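Local coordinates for 457aa long hypothetical protein (Pyrococcus horikoshii, PDB 2CSU) that is of unknown function but probably binds CoA, joining a Rossmann-like CoA binding domain to two domains of the succinyl-CoA synthetase type, at residues A[3-8]-A[123-128]; A[131-134]-A[139-142]; A[153-158]-A[188-193]; A[175-180]-A[201-206]. One frame throughout, in Å; residues are numbered along the deposited sequence.

Interaction 1. Residues A[3-8]-A[123-128]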
loop_
_atom_site.group_PDB
_atom_site.type_symbol
_atom_site.label_atom_id
_atom_site.label_comp_id
_atom_site.label_asym_id
_atom_site.label_seq_id
_atom_site.Cartn_x
_atom_site.Cartn_y
_atom_site.Cartn_z
ATOM N N ASP A 3 -4.334 -31.370 13.428
ATOM C CA ASP A 3 -4.827 -30.409 14.406
ATOM C C ASP A 3 -3.802 -30.158 15.510
ATOM O O ASP A 3 -3.661 -29.057 16.026
ATOM C CB ASP A 3 -6.117 -30.958 15.013
ATOM C CG ASP A 3 -6.720 -29.909 15.935
ATOM O OD1 ASP A 3 -6.884 -28.775 15.481
ATOM O OD2 ASP A 3 -7.014 -30.228 17.082
ATOM N N TYR A 4 -3.102 -31.259 15.846
ATOM C CA TYR A 4 -2.063 -31.150 16.860
ATOM C C TYR A 4 -0.970 -30.163 16.441
ATOM O O TYR A 4 -0.062 -29.845 17.196
ATOM C CB TYR A 4 -1.456 -32.538 17.074
ATOM C CG TYR A 4 -1.117 -33.148 15.761
ATOM C CD1 TYR A 4 0.014 -32.722 15.070
ATOM C CD2 TYR A 4 -1.922 -34.150 15.217
ATOM C CE1 TYR A 4 0.344 -33.298 13.851
ATOM C CE2 TYR A 4 -1.597 -34.719 13.994
ATOM C CZ TYR A 4 -0.473 -34.294 13.311
ATOM O OH TYR A 4 -0.140 -34.859 12.096
ATOM N N PHE A 5 -1.075 -29.702 15.181
ATOM C CA PHE A 5 -0.106 -28.732 14.687
ATOM C C PHE A 5 -0.419 -27.322 15.190
ATOM O O PHE A 5 0.462 -26.547 15.537
ATOM C CB PHE A 5 -0.141 -28.760 13.159
ATOM C CG PHE A 5 0.936 -29.667 12.643
ATOM C CD1 PHE A 5 2.259 -29.432 12.996
ATOM C CD2 PHE A 5 0.611 -30.725 11.809
ATOM C CE1 PHE A 5 3.259 -30.263 12.513
ATOM C CE2 PHE A 5 1.620 -31.556 11.330
ATOM C CZ PHE A 5 2.946 -31.329 11.679
ATOM N N PHE A 6 -1.734 -27.030 15.147
ATOM C CA PHE A 6 -2.186 -25.683 15.480
ATOM C C PHE A 6 -2.824 -25.613 16.870
ATOM O O PHE A 6 -3.070 -24.545 17.416
ATOM C CB PHE A 6 -3.197 -25.250 14.417
ATOM C CG PHE A 6 -2.589 -25.402 13.054
ATOM C CD1 PHE A 6 -1.686 -24.451 12.597
ATOM C CD2 PHE A 6 -2.918 -26.492 12.266
ATOM C CE1 PHE A 6 -1.106 -24.596 11.345
ATOM C CE2 PHE A 6 -2.330 -26.632 11.011
ATOM C CZ PHE A 6 -1.421 -25.688 10.547
ATOM N N ASN A 7 -3.083 -26.740 17.516
ATOM C CA ASN A 7 -3.642 -26.749 18.861
ATOM C C ASN A 7 -2.944 -27.844 19.676
ATOM O O ASN A 7 -3.586 -28.751 20.211
ATOM C CB ASN A 7 -5.159 -26.979 18.785
ATOM C CG ASN A 7 -5.912 -25.718 18.352
ATOM O OD1 ASN A 7 -5.813 -24.678 19.007
ATOM N ND2 ASN A 7 -6.662 -25.803 17.245
ATOM N N PRO A 8 -1.603 -27.767 19.773
ATOM C CA PRO A 8 -0.811 -28.753 20.518
ATOM C C PRO A 8 -0.961 -28.645 22.037
ATOM O O PRO A 8 -1.133 -27.551 22.578
ATOM C CB PRO A 8 0.614 -28.468 20.056
ATOM C CG PRO A 8 0.593 -26.978 19.841
ATOM C CD PRO A 8 -0.733 -26.746 19.155
ATOM N N ARG A 123 3.945 -36.658 11.094
ATOM C CA ARG A 123 3.895 -35.781 9.928
ATOM C C ARG A 123 4.914 -34.642 10.042
ATOM O O ARG A 123 5.153 -34.090 11.107
ATOM C CB ARG A 123 2.482 -35.209 9.825
ATOM C CG ARG A 123 1.439 -36.294 9.559
ATOM C CD ARG A 123 1.946 -37.338 8.557
ATOM N NE ARG A 123 2.334 -36.694 7.300
ATOM C CZ ARG A 123 1.344 -36.234 6.514
ATOM N NH1 ARG A 123 0.084 -36.371 6.888
ATOM N NH2 ARG A 123 1.641 -35.643 5.354
ATOM N N ILE A 124 5.550 -34.317 8.900
ATOM C CA ILE A 124 6.591 -33.295 8.940
ATOM C C ILE A 124 6.267 -32.084 8.068
ATOM O O ILE A 124 5.907 -32.192 6.901
ATOM C CB ILE A 124 7.910 -33.919 8.482
ATOM C CG1 ILE A 124 8.543 -34.708 9.629
ATOM C CG2 ILE A 124 8.901 -32.808 8.083
ATOM C CD1 ILE A 124 9.792 -35.476 9.186
ATOM N N ILE A 125 6.364 -30.898 8.691
ATOM C CA ILE A 125 6.307 -29.683 7.889
ATOM C C ILE A 125 7.702 -29.098 7.662
ATOM O O ILE A 125 8.482 -28.910 8.587
ATOM C CB ILE A 125 5.429 -28.668 8.623
ATOM C CG1 ILE A 125 4.011 -29.218 8.790
ATOM C CG2 ILE A 125 5.336 -27.369 7.803
ATOM C CD1 ILE A 125 3.006 -28.130 9.170
ATOM N N GLY A 126 8.015 -28.846 6.379
ATOM C CA GLY A 126 9.370 -28.438 6.031
ATOM C C GLY A 126 10.083 -29.558 5.268
ATOM O O GLY A 126 9.475 -30.329 4.536
ATOM N N PRO A 127 11.418 -29.614 5.420
ATOM C CA PRO A 127 12.173 -28.690 6.258
ATOM C C PRO A 127 12.392 -27.340 5.567
ATOM O O PRO A 127 11.674 -26.945 4.656
ATOM C CB PRO A 127 13.515 -29.336 6.571
ATOM C CG PRO A 127 13.795 -30.360 5.481
ATOM C CD PRO A 127 12.332 -30.615 4.880
ATOM N N ASN A 128 13.409 -26.608 6.061
ATOM C CA ASN A 128 13.661 -25.270 5.540
ATOM C C ASN A 128 12.383 -24.428 5.510
ATOM O O ASN A 128 11.944 -23.941 4.478
ATOM C CB ASN A 128 14.237 -25.396 4.129
ATOM C CG ASN A 128 14.901 -24.096 3.745
ATOM O OD1 ASN A 128 15.326 -23.311 4.587
ATOM N ND2 ASN A 128 14.993 -23.875 2.423
#
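Phe5 meets Ile125 face on: CD1 of the isoleucine stands 4.0 Å from the centroid of the Phe5 ring and only 10° off the ring normal, a CH-pi contact over the middle of one face. The two side chains approach from opposite directions, and CG1 of Ile125 adds a touch near the ring tip, 3.7 Å from Phe5 CZ. The other face of the same ring is taken by Tyr4, whose CE1 sits towards the rim, so the phenyl group is held between its own neighbour and the strand. At its edge, near the ring plane, Phe5 CZ lies 3.6 Å from the carbonyl O of Arg123, while CE2 lies 4.0 Å from Arg123 CB. The strand involved, 123-125, is an edge strand, within this chain, of a five-stranded parallel sheet with the order 38-42, 10-14, 67-70, 91-94, 123-125, the Rossmann-like core of the CoA binding domain. Residues 3-8 are the loop that leads into strand 10-14, and Phe5 also touches Val93 and Ile132. Arg123 offers this loop the aliphatic part of its side chain: Tyr4 OH rests 3.3 Å from Arg123 CG and close to CB, a van der Waals contact. With CG beside the backbone N (chi1 -64°) and further bends at chi2 and chi3, the arginine chain turns its guanidinium group away from the loop. There NH2 forms a salt bridge with Glu192 and NE another with Asp187. Within the loop, Asp3 O accepts from both Phe6 N (2.9 Å) and Asn7 N (2.8 Å).

Interaction 2. Residues A[131-134]-A[139-142]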
loop_
_atom_site.group_PDB
_atom_site.type_symbol
_atom_site.label_atom_id
_atom_site.label_comp_id
_atom_site.label_asym_id
_atom_site.label_seq_id
_atom_site.Cartn_x
_atom_site.Cartn_y
_atom_site.Cartn_z
ATOM N N GLY A 131 8.076 -21.861 9.877
ATOM C CA GLY A 131 7.244 -22.365 10.964
ATOM C C GLY A 131 5.754 -22.151 10.687
ATOM O O GLY A 131 5.335 -21.885 9.568
ATOM N N ILE A 132 4.976 -22.275 11.764
ATOM C CA ILE A 132 3.517 -22.134 11.743
ATOM C C ILE A 132 2.991 -21.255 12.901
ATOM O O ILE A 132 3.644 -21.078 13.922
ATOM C CB ILE A 132 2.886 -23.528 11.844
ATOM C CG1 ILE A 132 3.296 -24.206 13.154
ATOM C CG2 ILE A 132 3.372 -24.416 10.681
ATOM C CD1 ILE A 132 2.598 -25.552 13.361
HETATM N N MSE A 133 1.787 -20.671 12.692
HETATM C CA MSE A 133 1.115 -19.900 13.743
HETATM C C MSE A 133 -0.369 -20.255 13.889
HETATM O O MSE A 133 -1.066 -20.589 12.941
HETATM C CB MSE A 133 1.186 -18.406 13.419
HETATM C CG MSE A 133 2.481 -17.943 12.760
HETATM SE SE MSE A 133 2.525 -16.149 12.656
HETATM C CE MSE A 133 4.081 -15.972 11.778
ATOM N N ASN A 134 -0.833 -20.187 15.151
ATOM C CA ASN A 134 -2.268 -20.146 15.416
ATOM C C ASN A 134 -2.602 -18.962 16.319
ATOM O O ASN A 134 -2.603 -19.055 17.541
ATOM C CB ASN A 134 -2.682 -21.453 16.089
ATOM C CG ASN A 134 -4.189 -21.512 16.175
ATOM O OD1 ASN A 134 -4.892 -20.565 15.846
ATOM N ND2 ASN A 134 -4.690 -22.676 16.633
ATOM N N LEU A 139 -0.319 -19.066 19.439
ATOM C CA LEU A 139 0.694 -20.061 19.100
ATOM C C LEU A 139 1.548 -19.534 17.946
ATOM O O LEU A 139 1.062 -19.376 16.831
ATOM C CB LEU A 139 0.032 -21.373 18.678
ATOM C CG LEU A 139 0.959 -22.437 18.057
ATOM C CD1 LEU A 139 1.675 -23.217 19.156
ATOM C CD2 LEU A 139 0.128 -23.398 17.200
ATOM N N ASN A 140 2.818 -19.255 18.226
ATOM C CA ASN A 140 3.731 -18.755 17.213
ATOM C C ASN A 140 5.014 -19.581 17.214
ATOM O O ASN A 140 6.031 -19.175 17.776
ATOM C CB ASN A 140 4.026 -17.268 17.466
ATOM C CG ASN A 140 4.940 -16.659 16.418
ATOM O OD1 ASN A 140 4.957 -17.091 15.270
ATOM N ND2 ASN A 140 5.708 -15.633 16.813
ATOM N N ALA A 141 4.937 -20.755 16.590
ATOM C CA ALA A 141 6.062 -21.673 16.464
ATOM C C ALA A 141 6.890 -21.225 15.249
ATOM O O ALA A 141 6.983 -21.931 14.229
ATOM C CB ALA A 141 5.548 -23.090 16.264
ATOM N N THR A 142 7.486 -20.044 15.377
ATOM C CA THR A 142 8.291 -19.443 14.324
ATOM C C THR A 142 9.420 -18.624 14.941
ATOM O O THR A 142 9.468 -18.444 16.167
ATOM C CB THR A 142 7.428 -18.477 13.468
ATOM O OG1 THR A 142 7.024 -17.347 14.256
ATOM C CG2 THR A 142 6.208 -19.165 12.975
#
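Of the flat groups, the amide of Asn140 meets the facing strand through its oxygen: OD1 lies beside the selenomethionine Met133, 3.6 Å from its CG and 3.7 Å from its SE, the two side chains running side by side in the same direction. Asn134 touches the opposite strand not with its amide but with CB, which packs 3.6 Å from Leu139 CD2; CG anti to the backbone N (chi1 -171°) carries the amide away, and ND2 reaches Phe6 O. Strands 131-134 and 139-142 form an antiparallel beta hairpin. Met133 and Asn140 are a non-hydrogen-bonded pair with side chains on one face, whereas Ile132 with Ala141 and Asn134 with Leu139 are hydrogen-bonded pairs whose side chains occupy the other. The Asn134-Leu139 pair is doubly joined: Asn134 N gives to Leu139 O at 2.7 Å and Leu139 N to Asn134 O at 3.0 Å, the latter nearly straight at 171°. Next along, Ile132 N gives to Ala141 O at 3.2 Å, but the return bond from Ala141 N is weak and bent; Ala141 is also the centre of an inverse gamma turn. Thr142 CG2 packs 3.3 Å from Ile132 O. Thus the backbone bonding is fullest toward the hairpin turn, while the buried Asn134 and Asn140 amides obtain backbone carbonyl partners, Phe6 O and Ile144 O, outside the ladder.

Interaction 3. Residues A[153-158]-A[188-193]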
loop_
_atom_site.group_PDB
_atom_site.type_symbol
_atom_site.label_atom_id
_atom_site.label_comp_id
_atom_site.label_asym_id
_atom_site.label_seq_id
_atom_site.Cartn_x
_atom_site.Cartn_y
_atom_site.Cartn_z
ATOM N N ALA A 153 -6.359 -17.884 6.657
ATOM C CA ALA A 153 -5.290 -18.849 6.857
ATOM C C ALA A 153 -4.334 -18.639 5.692
ATOM O O ALA A 153 -4.734 -18.731 4.530
ATOM C CB ALA A 153 -5.854 -20.262 6.846
ATOM N N PHE A 154 -3.073 -18.360 5.991
ATOM C CA PHE A 154 -2.105 -18.103 4.933
ATOM C C PHE A 154 -1.022 -19.173 4.839
ATOM O O PHE A 154 -0.323 -19.451 5.813
ATOM C CB PHE A 154 -1.484 -16.712 5.159
ATOM C CG PHE A 154 -0.372 -16.356 4.202
ATOM C CD1 PHE A 154 -0.480 -16.613 2.833
ATOM C CD2 PHE A 154 0.761 -15.697 4.668
ATOM C CE1 PHE A 154 0.526 -16.210 1.940
ATOM C CE2 PHE A 154 1.769 -15.290 3.789
ATOM C CZ PHE A 154 1.644 -15.550 2.416
ATOM N N ILE A 155 -0.919 -19.790 3.665
ATOM C CA ILE A 155 0.084 -20.821 3.401
ATOM C C ILE A 155 1.078 -20.294 2.372
ATOM O O ILE A 155 0.721 -19.991 1.229
ATOM C CB ILE A 155 -0.539 -22.113 2.831
ATOM C CG1 ILE A 155 -1.583 -22.674 3.796
ATOM C CG2 ILE A 155 0.561 -23.163 2.608
ATOM C CD1 ILE A 155 -2.311 -23.917 3.264
ATOM N N SER A 156 2.333 -20.189 2.769
ATOM C CA SER A 156 3.323 -19.684 1.844
ATOM C C SER A 156 4.474 -20.638 1.581
ATOM O O SER A 156 5.070 -21.194 2.506
ATOM C CB SER A 156 3.868 -18.343 2.325
ATOM O OG SER A 156 4.920 -17.933 1.477
ATOM N N GLN A 157 4.776 -20.820 0.300
ATOM C CA GLN A 157 5.857 -21.695 -0.102
ATOM C C GLN A 157 7.175 -20.918 -0.052
ATOM O O GLN A 157 8.233 -21.465 -0.294
ATOM C CB GLN A 157 5.571 -22.242 -1.505
ATOM C CG GLN A 157 6.366 -23.476 -1.900
ATOM C CD GLN A 157 5.754 -24.199 -3.101
ATOM O OE1 GLN A 157 5.021 -23.600 -3.896
ATOM N NE2 GLN A 157 6.062 -25.488 -3.234
ATOM N N SER A 158 7.097 -19.634 0.273
ATOM C CA SER A 158 8.277 -18.792 0.400
ATOM C C SER A 158 8.302 -18.219 1.820
ATOM O O SER A 158 7.420 -17.442 2.209
ATOM C CB SER A 158 8.236 -17.644 -0.603
ATOM O OG SER A 158 9.255 -16.700 -0.313
ATOM N N VAL A 188 3.763 -32.865 4.623
ATOM C CA VAL A 188 2.498 -32.146 4.558
ATOM C C VAL A 188 2.536 -31.079 3.460
ATOM O O VAL A 188 3.465 -30.292 3.355
ATOM C CB VAL A 188 2.263 -31.489 5.919
ATOM C CG1 VAL A 188 0.970 -30.675 5.886
ATOM C CG2 VAL A 188 2.167 -32.547 7.006
ATOM N N ASP A 189 1.502 -31.096 2.596
ATOM C CA ASP A 189 1.483 -30.130 1.497
ATOM C C ASP A 189 0.211 -29.279 1.493
ATOM O O ASP A 189 -0.596 -29.315 2.412
ATOM C CB ASP A 189 1.618 -30.888 0.174
ATOM C CG ASP A 189 0.515 -31.934 0.061
ATOM O OD1 ASP A 189 -0.528 -31.742 0.683
ATOM O OD2 ASP A 189 0.706 -32.917 -0.650
ATOM N N PHE A 190 0.086 -28.497 0.422
ATOM C CA PHE A 190 -1.067 -27.623 0.239
ATOM C C PHE A 190 -2.369 -28.412 0.375
ATOM O O PHE A 190 -3.264 -28.034 1.146
ATOM C CB PHE A 190 -1.058 -26.979 -1.153
ATOM C CG PHE A 190 -0.000 -25.934 -1.343
ATOM C CD1 PHE A 190 0.026 -24.800 -0.540
ATOM C CD2 PHE A 190 0.955 -26.072 -2.347
ATOM C CE1 PHE A 190 0.992 -23.811 -0.732
ATOM C CE2 PHE A 190 1.921 -25.100 -2.549
ATOM C CZ PHE A 190 1.943 -23.964 -1.739
ATOM N N ALA A 191 -2.467 -29.504 -0.382
ATOM C CA ALA A 191 -3.671 -30.335 -0.389
ATOM C C ALA A 191 -4.104 -30.805 0.995
ATOM O O ALA A 191 -5.262 -30.657 1.377
ATOM C CB ALA A 191 -3.459 -31.539 -1.283
ATOM N N GLU A 192 -3.175 -31.398 1.734
ATOM C CA GLU A 192 -3.492 -31.889 3.056
ATOM C C GLU A 192 -3.887 -30.731 3.958
ATOM O O GLU A 192 -4.767 -30.874 4.802
ATOM C CB GLU A 192 -2.302 -32.648 3.639
ATOM C CG GLU A 192 -2.226 -34.109 3.172
ATOM C CD GLU A 192 -0.796 -34.598 2.989
ATOM O OE1 GLU A 192 0.016 -34.443 3.926
ATOM O OE2 GLU A 192 -0.480 -35.139 1.903
ATOM N N LEU A 193 -3.242 -29.585 3.772
ATOM C CA LEU A 193 -3.560 -28.426 4.584
ATOM C C LEU A 193 -4.942 -27.880 4.231
ATOM O O LEU A 193 -5.706 -27.517 5.119
ATOM C CB LEU A 193 -2.495 -27.358 4.416
ATOM C CG LEU A 193 -1.201 -27.637 5.182
ATOM C CD1 LEU A 193 -0.204 -26.533 4.871
ATOM C CD2 LEU A 193 -1.471 -27.708 6.693
#
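Ile155 brings strand 152-156 against helix 190-197 in the flavodoxin-like domain. The helix belongs to the beta-alpha-beta crossover from strand 175-181 to strand 205-210, and strand 152-156 lies between those two in the sheet, so the helix packs over it. Both branches of Ile155 are used: CG2, anti to the backbone N, touches Phe190 CE1 at 3.4 Å, obliquely to the ring, while CD1 at the end of the other branch meets Leu193 CB at 3.6 Å. The Ile155 and Phe190 side chains run alongside each other, heading opposite ways. Ser156 points away from the helix, and its OG gives a bond to Ser158 O at 2.7 Å. Gln157 stretches out beyond CG and lays its amide almost perpendicular to the Phe190 ring, with the planes 89° apart. Its OE1 is also held by Glu211 N and Gly212 N, which fixes the amide in place. Ser158 ends the segment as N-cap of helix 159-171, its OG taking Leu161 N. Across the contact, the helix start is capped by Asp189, whose OD1 accepts from Glu192 N at 2.9 Å. Gln157 OE1 lies in the plane of the Phe190 ring, at its edge, 3.7 Å from CE2.

Interaction 4. Residues A[175-180]-A[201-206]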
loop_
_atom_site.group_PDB
_atom_site.type_symbol
_atom_site.label_atom_id
_atom_site.label_comp_id
_atom_site.label_asym_id
_atom_site.label_seq_id
_atom_site.Cartn_x
_atom_site.Cartn_y
_atom_site.Cartn_z
ATOM N N GLY A 175 -4.913 -9.342 10.083
ATOM C CA GLY A 175 -4.260 -10.505 10.641
ATOM C C GLY A 175 -4.644 -11.817 9.987
ATOM O O GLY A 175 -5.437 -11.872 9.049
ATOM N N PHE A 176 -4.065 -12.885 10.504
ATOM C CA PHE A 176 -4.322 -14.213 9.988
ATOM C C PHE A 176 -4.786 -15.087 11.127
ATOM O O PHE A 176 -4.420 -14.858 12.281
ATOM C CB PHE A 176 -3.033 -14.814 9.421
ATOM C CG PHE A 176 -2.437 -14.031 8.289
ATOM C CD1 PHE A 176 -3.106 -13.912 7.076
ATOM C CD2 PHE A 176 -1.173 -13.457 8.419
ATOM C CE1 PHE A 176 -2.516 -13.232 6.002
ATOM C CE2 PHE A 176 -0.580 -12.783 7.362
ATOM C CZ PHE A 176 -1.250 -12.670 6.150
ATOM N N SER A 177 -5.592 -16.084 10.802
ATOM C CA SER A 177 -6.044 -17.037 11.800
ATOM C C SER A 177 -4.858 -17.982 11.969
ATOM O O SER A 177 -4.357 -18.200 13.078
ATOM C CB SER A 177 -7.263 -17.797 11.277
ATOM O OG SER A 177 -7.128 -18.083 9.890
ATOM N N LYS A 178 -4.382 -18.525 10.849
ATOM C CA LYS A 178 -3.243 -19.439 10.889
ATOM C C LYS A 178 -2.229 -19.082 9.816
ATOM O O LYS A 178 -2.575 -18.490 8.796
ATOM C CB LYS A 178 -3.698 -20.881 10.696
ATOM C CG LYS A 178 -4.802 -21.323 11.615
ATOM C CD LYS A 178 -5.134 -22.787 11.399
ATOM C CE LYS A 178 -5.923 -23.364 12.564
ATOM N NZ LYS A 178 -7.346 -22.918 12.606
ATOM N N PHE A 179 -0.975 -19.431 10.073
ATOM C CA PHE A 179 0.131 -19.183 9.159
ATOM C C PHE A 179 1.007 -20.424 9.012
ATOM O O PHE A 179 1.434 -21.043 9.980
ATOM C CB PHE A 179 0.959 -18.017 9.704
ATOM C CG PHE A 179 2.223 -17.869 8.904
ATOM C CD1 PHE A 179 2.219 -17.102 7.745
ATOM C CD2 PHE A 179 3.390 -18.481 9.334
ATOM C CE1 PHE A 179 3.391 -16.947 7.018
ATOM C CE2 PHE A 179 4.561 -18.318 8.600
ATOM C CZ PHE A 179 4.568 -17.551 7.441
ATOM N N ILE A 180 1.237 -20.810 7.747
ATOM C CA ILE A 180 2.018 -22.009 7.515
ATOM C C ILE A 180 3.090 -21.806 6.449
ATOM O O ILE A 180 2.826 -21.698 5.259
ATOM C CB ILE A 180 1.071 -23.130 7.081
ATOM C CG1 ILE A 180 0.043 -23.397 8.178
ATOM C CG2 ILE A 180 1.867 -24.427 6.854
ATOM C CD1 ILE A 180 -1.296 -22.717 7.891
ATOM N N GLU A 201 -13.386 -23.476 12.017
ATOM C CA GLU A 201 -14.366 -22.398 11.944
ATOM C C GLU A 201 -13.696 -21.020 11.907
ATOM O O GLU A 201 -14.245 -20.039 11.427
ATOM C CB GLU A 201 -15.273 -22.496 13.172
ATOM C CG GLU A 201 -16.411 -23.500 12.981
ATOM C CD GLU A 201 -17.467 -23.272 14.040
ATOM O OE1 GLU A 201 -17.653 -22.135 14.448
ATOM O OE2 GLU A 201 -18.091 -24.247 14.458
ATOM N N GLU A 202 -12.480 -20.965 12.480
ATOM C CA GLU A 202 -11.780 -19.688 12.558
ATOM C C GLU A 202 -11.243 -19.250 11.195
ATOM O O GLU A 202 -11.093 -18.071 10.901
ATOM C CB GLU A 202 -10.626 -19.838 13.552
ATOM C CG GLU A 202 -11.106 -19.842 15.004
ATOM C CD GLU A 202 -11.362 -21.266 15.443
ATOM O OE1 GLU A 202 -11.939 -22.021 14.674
ATOM O OE2 GLU A 202 -10.981 -21.609 16.561
ATOM N N ASP A 203 -10.911 -20.253 10.360
ATOM C CA ASP A 203 -10.416 -19.939 9.025
ATOM C C ASP A 203 -11.565 -19.727 8.037
ATOM O O ASP A 203 -12.205 -20.660 7.565
ATOM C CB ASP A 203 -9.525 -21.091 8.559
ATOM C CG ASP A 203 -8.470 -21.370 9.620
ATOM O OD1 ASP A 203 -7.552 -20.558 9.742
ATOM O OD2 ASP A 203 -8.582 -22.376 10.313
ATOM N N LYS A 204 -11.850 -18.441 7.762
ATOM C CA LYS A 204 -12.932 -18.123 6.838
ATOM C C LYS A 204 -12.474 -18.224 5.380
ATOM O O LYS A 204 -13.254 -18.428 4.460
ATOM C CB LYS A 204 -13.413 -16.703 7.138
ATOM C CG LYS A 204 -14.493 -16.675 8.222
ATOM C CD LYS A 204 -14.649 -15.290 8.856
ATOM C CE LYS A 204 -15.172 -15.358 10.296
ATOM N NZ LYS A 204 -16.112 -14.265 10.532
ATOM N N ALA A 205 -11.155 -18.032 5.188
ATOM C CA ALA A 205 -10.601 -18.118 3.842
ATOM C C ALA A 205 -9.150 -18.606 3.859
ATOM O O ALA A 205 -8.458 -18.567 4.868
ATOM C CB ALA A 205 -10.674 -16.728 3.210
ATOM N N ILE A 206 -8.709 -19.118 2.693
ATOM C CA ILE A 206 -7.333 -19.588 2.581
ATOM C C ILE A 206 -6.564 -18.820 1.504
ATOM O O ILE A 206 -7.001 -18.687 0.369
ATOM C CB ILE A 206 -7.361 -21.077 2.235
ATOM C CG1 ILE A 206 -8.254 -21.836 3.220
ATOM C CG2 ILE A 206 -5.940 -21.662 2.340
ATOM C CD1 ILE A 206 -8.603 -23.240 2.725
#
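With OG of Ser177 placed between its backbone N and carbonyl carbon (chi1 38°), and CG of Asp203 beside the backbone N (chi1 -52°), the hydroxyl and the carboxylate come together. Lys178 reaches the same acid by a chain that is extended until a bend at chi4 (74°) turns its NZ in. The two oxygens are gripped separately across the contact. Ser177 OG donates to Asp203 OD1 at a short 2.5 Å, from the anti side and somewhat out of the carboxylate plane; Lys178 NZ forms a salt bridge with OD2 at 2.7 Å, using the syn lone pair, and probably stabilises the buried negative charge. The lysine methylenes pass close by as well, with CG 3.4 Å from OD1. Among the parallel strands of the mixed sheet, 175-181 and 205-210 flank 152-156, and the acid lies in the loop just before 205-210. The link to Ser177 crosses beside the start of strand 152-156, where Ala153 touches both side chains. Strand 175-181 is interrupted at Ser177, whose backbone is not extended. Thr200 OG1 gives OD2 a second bond, while Leu197 of helix 190-197 packs on both Lys178 and Asp203.

In the fold
Interactions 2, 3 and 4 share one mixed sheet, and interaction 1 joins it to the Rossmann-like sheet. Centres of interactions 1 and 2 are about 9 Å apart, and the loop 3-8 lies against the hairpin: Phe5 O approaches Ile132 CD1 at 3.2 Å. Strand 123-125 also ties into interaction 3 through a probable hydrogen bond from Val188 N to Ile124 O, 3.2 Å, and Phe6 CE1 packs 3.6 Å from Ile180 CG1 of interaction 4. Within the mixed sheet, interaction 4 connects interactions 2 and 3: Met133 N to Phe179 O, 2.8 Å, probably links it to interaction 2, and Ile180 N to Phe154 O, also 2.8 Å, to interaction 3. Interactions 2 and 3 do not touch, their nearest atoms being about 7 Å apart.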